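Reticulocyte-binding protein 2a (Plasmodium vivax, PDB 4Z8N) probably binds reticulocytes during parasite invasion through the mostly helical erythrocyte-binding domain held in this chain. Local coordinates at residues Ala110-Asn113 and Cys114-Asn118; Ala51-Gln54 and Ser55-Leu59; Val159-Val162 and Lys163-Asn166; His227-Glu230 and Asn231-Leu235. All coordinates share one frame; numbering follows the deposited sequence.

Interaction 1: Ala110-Asn113 and Cys114-Asn118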
loop_
_atom_site.group_PDB
_atom_site.type_symbol
_atom_site.label_atom_id
_atom_site.label_comp_id
_atom_site.label_asym_id
_atom_site.label_seq_id
_atom_site.Cartn_x
_atom_site.Cartn_y
_atom_site.Cartn_z
ATOM N N ALA A 110 16.074 2.221 9.178
ATOM C CA ALA A 110 15.759 1.880 10.562
ATOM C C ALA A 110 14.251 1.815 10.792
ATOM O O ALA A 110 13.766 0.946 11.516
ATOM C CB ALA A 110 16.400 2.882 11.518
ATOM N N TYR A 111 13.514 2.735 10.174
ATOM C CA TYR A 111 12.060 2.751 10.293
ATOM C C TYR A 111 11.450 1.529 9.616
ATOM O O TYR A 111 10.544 0.901 10.159
ATOM C CB TYR A 111 11.475 4.037 9.697
ATOM C CG TYR A 111 9.969 4.136 9.811
ATOM C CD1 TYR A 111 9.352 4.192 11.054
ATOM C CD2 TYR A 111 9.165 4.181 8.679
ATOM C CE1 TYR A 111 7.978 4.283 11.170
ATOM C CE2 TYR A 111 7.783 4.274 8.784
ATOM C CZ TYR A 111 7.197 4.324 10.033
ATOM O OH TYR A 111 5.828 4.417 10.155
ATOM N N LYS A 112 11.956 1.197 8.431
ATOM C CA LYS A 112 11.495 0.022 7.698
ATOM C C LYS A 112 11.654 -1.251 8.528
ATOM O O LYS A 112 10.764 -2.101 8.550
ATOM C CB LYS A 112 12.252 -0.119 6.376
ATOM C CG LYS A 112 11.898 -1.375 5.590
ATOM C CD LYS A 112 12.686 -1.458 4.294
ATOM C CE LYS A 112 12.285 -2.681 3.483
ATOM N NZ LYS A 112 13.054 -2.786 2.211
ATOM N N ASN A 113 12.786 -1.373 9.213
ATOM C CA ASN A 113 13.056 -2.549 10.034
ATOM C C ASN A 113 12.167 -2.606 11.270
ATOM O O ASN A 113 11.750 -3.683 11.696
ATOM C CB ASN A 113 14.526 -2.586 10.448
ATOM C CG ASN A 113 15.443 -2.945 9.296
ATOM O OD1 ASN A 113 15.036 -3.626 8.354
ATOM N ND2 ASN A 113 16.689 -2.495 9.368
ATOM N N CYS A 114 11.889 -1.443 11.845
ATOM C CA CYS A 114 11.000 -1.346 12.996
ATOM C C CYS A 114 9.586 -1.761 12.594
ATOM O O CYS A 114 8.877 -2.420 13.353
ATOM C CB CYS A 114 11.013 0.077 13.562
ATOM S SG CYS A 114 9.887 0.369 14.947
ATOM N N VAL A 115 9.191 -1.377 11.385
ATOM C CA VAL A 115 7.870 -1.703 10.858
ATOM C C VAL A 115 7.783 -3.172 10.443
ATOM O O VAL A 115 6.803 -3.856 10.742
ATOM C CB VAL A 115 7.519 -0.801 9.654
ATOM C CG1 VAL A 115 6.264 -1.296 8.948
ATOM C CG2 VAL A 115 7.350 0.641 10.108
ATOM N N GLN A 116 8.819 -3.657 9.766
ATOM C CA GLN A 116 8.833 -5.033 9.279
ATOM C C GLN A 116 9.274 -6.041 10.337
ATOM O O GLN A 116 9.404 -7.228 10.045
ATOM C CB GLN A 116 9.744 -5.157 8.056
ATOM C CG GLN A 116 9.140 -4.647 6.762
ATOM C CD GLN A 116 10.044 -4.899 5.574
ATOM O OE1 GLN A 116 11.241 -5.145 5.734
ATOM N NE2 GLN A 116 9.477 -4.853 4.374
ATOM N N ALA A 117 9.515 -5.574 11.559
ATOM C CA ALA A 117 9.906 -6.473 12.641
ATOM C C ALA A 117 8.780 -7.462 12.932
ATOM O O ALA A 117 7.601 -7.110 12.846
ATOM C CB ALA A 117 10.266 -5.685 13.890
ATOM N N ASN A 118 9.155 -8.701 13.247
ATOM C CA ASN A 118 8.202 -9.769 13.560
ATOM C C ASN A 118 7.258 -10.108 12.404
ATOM O O ASN A 118 6.229 -10.750 12.612
ATOM C CB ASN A 118 7.378 -9.399 14.794
ATOM C CG ASN A 118 8.240 -8.989 15.968
ATOM O OD1 ASN A 118 9.157 -9.711 16.361
ATOM N ND2 ASN A 118 7.957 -7.818 16.529
HETATM O O HOH W 1 13.247 -5.560 7.922
#
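Tyr111 and Val115 meet one turn apart at the C-terminal end of helix 94-115, in the alpha-helical erythrocyte-binding domain. This is the tightly packed side. Val115 CG2 lies over one face of the Tyr111 ring, 3.8 Å from its centroid and shifted toward the rim, in a CH-pi contact. The ring reaches this methyl because Tyr111 CG stands opposite the backbone N (chi1 -179°), which lays the side chain toward the following turn. Both residues are buried. Tyr111 also packs on Leu5, Leu8 and Thr20, and Val115 on Phe10 of strand 9-11.

Backbone bonds carry the helix to its end. Val115 N donates to Tyr111 O at 2.9 Å, and Gln116 N donates to Lys112 O at 2.8 Å. Beside them Cys114 SG leaves the helix to form the disulfide with Cys70, which ties this end to the junction between helices 42-69 and 71-85. After Gln116 the chain turns away, and Gln66 NE2 bonds to Cys114 O and Ala117 O.

The other side is more polar, though Phe10 also touches Lys112 and Gln116. Lys112 is fully extended, and its CE lies 3.5 Å from Gln116 OE1. The Asn113 end is loose and exposed, without direct touch to the Gln116 side chain. A single water bridges the two amides, donating to Asn113 OD1 at 2.7 Å and to Gln116 OE1 at 3.0 Å.

Interaction 2: Ala51-Gln54 and Ser55-Leu59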
loop_
_atom_site.group_PDB
_atom_site.type_symbol
_atom_site.label_atom_id
_atom_site.label_comp_id
_atom_site.label_asym_id
_atom_site.label_seq_id
_atom_site.Cartn_x
_atom_site.Cartn_y
_atom_site.Cartn_z
ATOM N N ALA A 51 -13.969 -17.004 17.009
ATOM C CA ALA A 51 -12.578 -17.286 16.670
ATOM C C ALA A 51 -11.837 -16.013 16.261
ATOM O O ALA A 51 -10.655 -15.848 16.566
ATOM C CB ALA A 51 -12.506 -18.322 15.562
ATOM N N TYR A 52 -12.541 -15.121 15.571
ATOM C CA TYR A 52 -11.985 -13.833 15.162
ATOM C C TYR A 52 -11.574 -13.004 16.376
ATOM O O TYR A 52 -10.503 -12.398 16.391
ATOM C CB TYR A 52 -13.003 -13.059 14.316
ATOM C CG TYR A 52 -12.475 -11.784 13.689
ATOM C CD1 TYR A 52 -12.470 -10.586 14.396
ATOM C CD2 TYR A 52 -11.999 -11.777 12.382
ATOM C CE1 TYR A 52 -11.995 -9.420 13.824
ATOM C CE2 TYR A 52 -11.523 -10.613 11.800
ATOM C CZ TYR A 52 -11.523 -9.439 12.526
ATOM O OH TYR A 52 -11.050 -8.279 11.955
ATOM N N ASN A 53 -12.437 -12.981 17.387
ATOM C CA ASN A 53 -12.188 -12.196 18.589
ATOM C C ASN A 53 -11.012 -12.748 19.393
ATOM O O ASN A 53 -10.252 -11.993 20.000
ATOM C CB ASN A 53 -13.448 -12.148 19.458
ATOM C CG ASN A 53 -13.461 -10.965 20.411
ATOM O OD1 ASN A 53 -12.422 -10.544 20.917
ATOM N ND2 ASN A 53 -14.648 -10.423 20.656
ATOM N N GLN A 54 -10.857 -14.068 19.387
ATOM C CA GLN A 54 -9.795 -14.707 20.156
ATOM C C GLN A 54 -8.430 -14.597 19.476
ATOM O O GLN A 54 -7.404 -14.491 20.147
ATOM C CB GLN A 54 -10.129 -16.180 20.405
ATOM C CG GLN A 54 -9.104 -16.900 21.270
ATOM C CD GLN A 54 -9.446 -18.358 21.503
ATOM O OE1 GLN A 54 -9.574 -19.137 20.557
ATOM N NE2 GLN A 54 -9.591 -18.737 22.768
ATOM N N SER A 55 -8.419 -14.614 18.146
ATOM C CA SER A 55 -7.163 -14.679 17.400
ATOM C C SER A 55 -6.797 -13.377 16.689
ATOM O O SER A 55 -5.703 -12.843 16.876
ATOM C CB SER A 55 -7.223 -15.813 16.374
ATOM O OG SER A 55 -7.386 -17.069 17.006
ATOM N N VAL A 56 -7.710 -12.876 15.865
ATOM C CA VAL A 56 -7.412 -11.733 15.009
ATOM C C VAL A 56 -7.256 -10.428 15.791
ATOM O O VAL A 56 -6.314 -9.670 15.554
ATOM C CB VAL A 56 -8.500 -11.551 13.935
ATOM C CG1 VAL A 56 -8.194 -10.343 13.065
ATOM C CG2 VAL A 56 -8.608 -12.803 13.082
ATOM N N ASN A 57 -8.173 -10.166 16.717
ATOM C CA ASN A 57 -8.140 -8.919 17.483
ATOM C C ASN A 57 -6.890 -8.742 18.358
ATOM O O ASN A 57 -6.314 -7.652 18.376
ATOM C CB ASN A 57 -9.402 -8.789 18.341
ATOM C CG ASN A 57 -10.618 -8.383 17.531
ATOM O OD1 ASN A 57 -10.501 -7.678 16.528
ATOM N ND2 ASN A 57 -11.793 -8.825 17.963
ATOM N N PRO A 58 -6.463 -9.793 19.089
ATOM C CA PRO A 58 -5.204 -9.610 19.822
ATOM C C PRO A 58 -4.004 -9.449 18.891
ATOM O O PRO A 58 -3.059 -8.733 19.227
ATOM C CB PRO A 58 -5.081 -10.897 20.643
ATOM C CG PRO A 58 -6.469 -11.413 20.754
ATOM C CD PRO A 58 -7.114 -11.065 19.450
ATOM N N LEU A 59 -4.045 -10.110 17.738
ATOM C CA LEU A 59 -2.973 -9.999 16.755
ATOM C C LEU A 59 -2.880 -8.578 16.209
ATOM O O LEU A 59 -1.789 -8.016 16.109
ATOM C CB LEU A 59 -3.181 -10.992 15.608
ATOM C CG LEU A 59 -2.182 -10.896 14.450
ATOM C CD1 LEU A 59 -0.757 -11.123 14.933
ATOM C CD2 LEU A 59 -2.536 -11.877 13.348
#
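A chi1 of -173° puts the Tyr52 ring on the carbonyl side, and chi2 of -85° turns it flat over Val56, one helical turn on. Val56 CB sits over the ring centre, 3.7 Å from the centroid, as a CH-pi contact. Its two methyls spread beneath different parts of the same face. CG1 lies 3.5 Å from Tyr52 CZ, and CG2 lies 3.6 Å from Tyr52 CD2.

Asn57 comes to the ring from another direction, with its amide plane 86° from the ring plane. Its OD1 approaches Tyr52 CE1 at 3.5 Å. Its ND2 points back to Asn53 OD1 in a weak hydrogen bond of 3.5 Å, again between amides set almost perpendicular.

The helix is kinked here because Pro58 has no N-H to offer the turn before. Gln54 O therefore gets no bond from residue 58, and Pro58 CG packs against it at 3.3 Å. Just ahead of the proline, Tyr52 O takes a bond from Asn57 N at 3.2 Å, an i to i+5 step, and only a weak one from Val56 N. Ser55 N still donates to Ala51 O at 3.0 Å.

All of this lies in helix 42-69. Helix 26-37 packs on one part of it, with Phe31 against Tyr52 and Val56, and Lys35 makes a cation-pi contact with Tyr52. Helix 119-136 brings Phe129 to Ser55 and Val56, and Ile136 to Ala51.

Interaction 3: Val159-Val162 and Lys163-Asn166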
loop_
_atom_site.group_PDB
_atom_site.type_symbol
_atom_site.label_atom_id
_atom_site.label_comp_id
_atom_site.label_asym_id
_atom_site.label_seq_id
_atom_site.Cartn_x
_atom_site.Cartn_y
_atom_site.Cartn_z
ATOM N N VAL A 159 -18.286 -7.113 -7.580
ATOM C CA VAL A 159 -18.255 -6.639 -8.958
ATOM C C VAL A 159 -18.651 -5.164 -9.042
ATOM O O VAL A 159 -17.973 -4.369 -9.690
ATOM C CB VAL A 159 -19.184 -7.489 -9.860
ATOM C CG1 VAL A 159 -19.522 -6.755 -11.143
ATOM C CG2 VAL A 159 -18.545 -8.838 -10.167
ATOM N N GLU A 160 -19.738 -4.796 -8.372
ATOM C CA GLU A 160 -20.213 -3.416 -8.396
ATOM C C GLU A 160 -19.202 -2.461 -7.754
ATOM O O GLU A 160 -19.044 -1.322 -8.191
ATOM C CB GLU A 160 -21.568 -3.310 -7.690
ATOM C CG GLU A 160 -22.211 -1.930 -7.753
ATOM C CD GLU A 160 -22.624 -1.521 -9.160
ATOM O OE1 GLU A 160 -22.764 -2.405 -10.031
ATOM O OE2 GLU A 160 -22.811 -0.308 -9.391
ATOM N N ARG A 161 -18.513 -2.936 -6.723
ATOM C CA ARG A 161 -17.537 -2.111 -6.023
ATOM C C ARG A 161 -16.286 -1.833 -6.856
ATOM O O ARG A 161 -15.786 -0.712 -6.859
ATOM C CB ARG A 161 -17.149 -2.764 -4.694
ATOM C CG ARG A 161 -18.221 -2.626 -3.628
ATOM C CD ARG A 161 -17.850 -3.364 -2.357
ATOM N NE ARG A 161 -18.853 -3.170 -1.313
ATOM C CZ ARG A 161 -18.809 -3.747 -0.117
ATOM N NH1 ARG A 161 -17.808 -4.562 0.192
ATOM N NH2 ARG A 161 -19.768 -3.511 0.768
ATOM N N VAL A 162 -15.788 -2.837 -7.573
ATOM C CA VAL A 162 -14.577 -2.645 -8.366
ATOM C C VAL A 162 -14.856 -1.830 -9.629
ATOM O O VAL A 162 -13.938 -1.275 -10.227
ATOM C CB VAL A 162 -13.924 -3.987 -8.767
ATOM C CG1 VAL A 162 -13.534 -4.777 -7.529
ATOM C CG2 VAL A 162 -14.844 -4.793 -9.663
ATOM N N LYS A 163 -16.122 -1.753 -10.023
ATOM C CA LYS A 163 -16.511 -0.970 -11.192
ATOM C C LYS A 163 -16.675 0.505 -10.851
ATOM O O LYS A 163 -16.806 1.342 -11.741
ATOM C CB LYS A 163 -17.818 -1.498 -11.790
ATOM C CG LYS A 163 -17.701 -2.832 -12.504
ATOM C CD LYS A 163 -19.048 -3.250 -13.078
ATOM C CE LYS A 163 -18.945 -4.565 -13.829
ATOM N NZ LYS A 163 -20.274 -5.032 -14.317
ATOM N N GLU A 164 -16.672 0.820 -9.561
ATOM C CA GLU A 164 -16.920 2.187 -9.119
ATOM C C GLU A 164 -15.796 3.145 -9.507
ATOM O O GLU A 164 -16.041 4.330 -9.729
ATOM C CB GLU A 164 -17.142 2.224 -7.606
ATOM C CG GLU A 164 -18.542 1.802 -7.186
ATOM C CD GLU A 164 -18.706 1.736 -5.683
ATOM O OE1 GLU A 164 -19.622 1.030 -5.213
ATOM O OE2 GLU A 164 -17.917 2.389 -4.970
ATOM N N VAL A 165 -14.571 2.640 -9.601
ATOM C CA VAL A 165 -13.445 3.492 -9.973
ATOM C C VAL A 165 -12.760 3.007 -11.253
ATOM O O VAL A 165 -12.666 1.806 -11.514
ATOM C CB VAL A 165 -12.405 3.587 -8.825
ATOM C CG1 VAL A 165 -11.656 2.278 -8.658
ATOM C CG2 VAL A 165 -11.429 4.732 -9.072
ATOM N N ASN A 166 -12.311 3.956 -12.067
ATOM C CA ASN A 166 -11.526 3.642 -13.251
ATOM C C ASN A 166 -10.043 3.692 -12.905
ATOM O O ASN A 166 -9.475 4.770 -12.734
ATOM C CB ASN A 166 -11.848 4.612 -14.388
ATOM C CG ASN A 166 -11.298 4.149 -15.728
ATOM O OD1 ASN A 166 -10.413 3.296 -15.791
ATOM N ND2 ASN A 166 -11.821 4.717 -16.808
HETATM O O HOH W 2 -22.368 -4.269 -11.862
#
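Val159 and Lys163 lie side by side at the C-terminal end of helix 149-162, where the alpha-helical domain turns toward helix 168-194. Val159 CG1 meets Lys163 CE at 3.5 Å, and Val159 O accepts from Lys163 N at 3.2 Å. The lysine chain runs extended back along the helix. Its chi1 of -72° sets CG beside the backbone N and close to Val159 O.

Glu160 is next and exposed. Its carbonyl O lies 3.3 Å from Glu164 CG, while its carboxylate turns toward the lysine end without direct contact.

Arg161 O takes Glu164 N at 3.2 Å. This donor stands above the carbonyl plane, 68° out of it, as the helical spiral tightens into a turn. Arg161 NH1 bonds to Tyr36 OH.

Val162 is buried against Leu233 and Tyr263. Its carbonyl O is taken by Lys229 NZ of helix 199-237, so a side chain from another helix binds the backbone where this helix ends. Further on, Asn166 OD1 caps Asn168 N at the start of the next helix.

One water links the exposed charges. It donates to Glu160 OE1 at 2.6 Å and accepts a weak bond from Lys163 NZ at 3.3 Å.

Interaction 4: His227-Glu230 and Asn231-Leu235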
loop_
_atom_site.group_PDB
_atom_site.type_symbol
_atom_site.label_atom_id
_atom_site.label_comp_id
_atom_site.label_asym_id
_atom_site.label_seq_id
_atom_site.Cartn_x
_atom_site.Cartn_y
_atom_site.Cartn_z
ATOM N N HIS A 227 -5.014 -6.622 -10.538
ATOM C CA HIS A 227 -5.102 -8.060 -10.310
ATOM C C HIS A 227 -6.407 -8.436 -9.612
ATOM O O HIS A 227 -7.086 -9.386 -10.008
ATOM C CB HIS A 227 -3.910 -8.540 -9.481
ATOM C CG HIS A 227 -3.940 -10.005 -9.172
ATOM N ND1 HIS A 227 -4.374 -10.502 -7.962
ATOM C CD2 HIS A 227 -3.582 -11.080 -9.914
ATOM C CE1 HIS A 227 -4.287 -11.821 -7.973
ATOM N NE2 HIS A 227 -3.809 -12.196 -9.145
ATOM N N GLY A 228 -6.753 -7.683 -8.574
ATOM C CA GLY A 228 -7.960 -7.949 -7.816
ATOM C C GLY A 228 -9.223 -7.717 -8.623
ATOM O O GLY A 228 -10.127 -8.554 -8.627
ATOM N N LYS A 229 -9.280 -6.580 -9.311
ATOM C CA LYS A 229 -10.463 -6.199 -10.075
ATOM C C LYS A 229 -10.754 -7.157 -11.228
ATOM O O LYS A 229 -11.881 -7.629 -11.382
ATOM C CB LYS A 229 -10.314 -4.773 -10.611
ATOM C CG LYS A 229 -11.437 -4.356 -11.554
ATOM C CD LYS A 229 -11.422 -2.862 -11.835
ATOM C CE LYS A 229 -12.549 -2.480 -12.787
ATOM N NZ LYS A 229 -12.754 -1.002 -12.839
ATOM N N GLU A 230 -9.739 -7.441 -12.037
ATOM C CA GLU A 230 -9.915 -8.307 -13.199
ATOM C C GLU A 230 -10.332 -9.719 -12.802
ATOM O O GLU A 230 -11.127 -10.352 -13.493
ATOM C CB GLU A 230 -8.633 -8.357 -14.031
ATOM C CG GLU A 230 -8.358 -7.083 -14.810
ATOM C CD GLU A 230 -7.087 -7.166 -15.630
ATOM O OE1 GLU A 230 -6.349 -8.165 -15.487
ATOM O OE2 GLU A 230 -6.827 -6.234 -16.419
ATOM N N ASN A 231 -9.799 -10.212 -11.689
ATOM C CA ASN A 231 -10.162 -11.545 -11.222
ATOM C C ASN A 231 -11.595 -11.588 -10.704
ATOM O O ASN A 231 -12.309 -12.564 -10.929
ATOM C CB ASN A 231 -9.193 -12.022 -10.140
ATOM C CG ASN A 231 -7.919 -12.603 -10.721
ATOM O OD1 ASN A 231 -7.929 -13.691 -11.292
ATOM N ND2 ASN A 231 -6.817 -11.876 -10.580
ATOM N N VAL A 232 -12.010 -10.531 -10.011
ATOM C CA VAL A 232 -13.394 -10.409 -9.566
ATOM C C VAL A 232 -14.318 -10.422 -10.776
ATOM O O VAL A 232 -15.313 -11.147 -10.804
ATOM C CB VAL A 232 -13.629 -9.122 -8.743
ATOM C CG1 VAL A 232 -15.115 -8.810 -8.644
ATOM C CG2 VAL A 232 -13.021 -9.254 -7.356
ATOM N N LEU A 233 -13.970 -9.626 -11.782
ATOM C CA LEU A 233 -14.754 -9.552 -13.007
ATOM C C LEU A 233 -14.728 -10.876 -13.766
ATOM O O LEU A 233 -15.702 -11.239 -14.429
ATOM C CB LEU A 233 -14.245 -8.420 -13.900
ATOM C CG LEU A 233 -14.422 -7.005 -13.347
ATOM C CD1 LEU A 233 -13.964 -5.967 -14.362
ATOM C CD2 LEU A 233 -15.872 -6.769 -12.948
ATOM N N LYS A 234 -13.616 -11.600 -13.665
ATOM C CA LYS A 234 -13.502 -12.889 -14.338
ATOM C C LYS A 234 -14.432 -13.926 -13.709
ATOM O O LYS A 234 -15.029 -14.740 -14.413
ATOM C CB LYS A 234 -12.056 -13.393 -14.320
ATOM C CG LYS A 234 -11.933 -14.873 -14.662
ATOM C CD LYS A 234 -10.586 -15.218 -15.267
ATOM C CE LYS A 234 -10.735 -16.326 -16.302
ATOM N NZ LYS A 234 -12.159 -16.526 -16.712
ATOM N N LEU A 235 -14.562 -13.883 -12.386
ATOM C CA LEU A 235 -15.436 -14.809 -11.671
ATOM C C LEU A 235 -16.884 -14.687 -12.141
ATOM O O LEU A 235 -17.627 -15.669 -12.153
ATOM C CB LEU A 235 -15.352 -14.568 -10.164
ATOM C CG LEU A 235 -14.017 -14.927 -9.512
ATOM C CD1 LEU A 235 -14.062 -14.661 -8.014
ATOM C CD2 LEU A 235 -13.655 -16.381 -9.796
#
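Asn231 folds back onto His227, one turn earlier in helix 199-237. Its CB lies 3.4 Å from His227 O. With chi1 at -82°, CG stays beside the backbone N and is also 3.4 Å from that oxygen. At the tip, ND2 does two things. It donates to His227 O at a short 2.6 Å, and it sits 3.3 Å above the centre of the His227 imidazole face. Ring and amide planes are 62° apart, so the amide stands steeply over the ring instead of stacking on it.

His227 O therefore holds two donors from one residue. Asn231 N gives the usual helical bond at 3.3 Å, and ND2 arrives from the opposite face of the carbonyl plane.

The following turn is regular. Val232 N donates to Gly228 O, and Leu233 N donates to Lys229 O at 2.9 Å. Lys229 and Leu233 run side by side, with Lys229 CE 4.1 Å from Leu233 CD1. The lysine's NZ goes on to Val162 O at the end of helix 149-162. Val232 and Leu235 face that helix, and both touch Phe259 of helix 246-297, as does Asn231.

The chemistry is that of a partly exposed amide held to the backbone of its own helix. The ND2 bond fixes the rotation of the Asn231 amide, and the two donors may together draw electron density toward His227 O.

In the fold
All four interactions are local contacts in one elongated, mostly helical domain. Interactions 2 and 4 lie within helices, while 1 and 3 sit at C-terminal helix ends that run into loops. Along the chain they come in the order 2, 1, 3, 4. The centres of interactions 2 and 1 are about 23 Å apart, and the two do not touch. Interactions 3 and 4 lie across the chain's centre from interaction 1, their centres about 34 and 32 Å from it and about 30 and 29 Å from that of interaction 2. With centres about 11 Å apart, these two touch through a lysine-to-carbonyl bond and valine packing, which joins their helices directly.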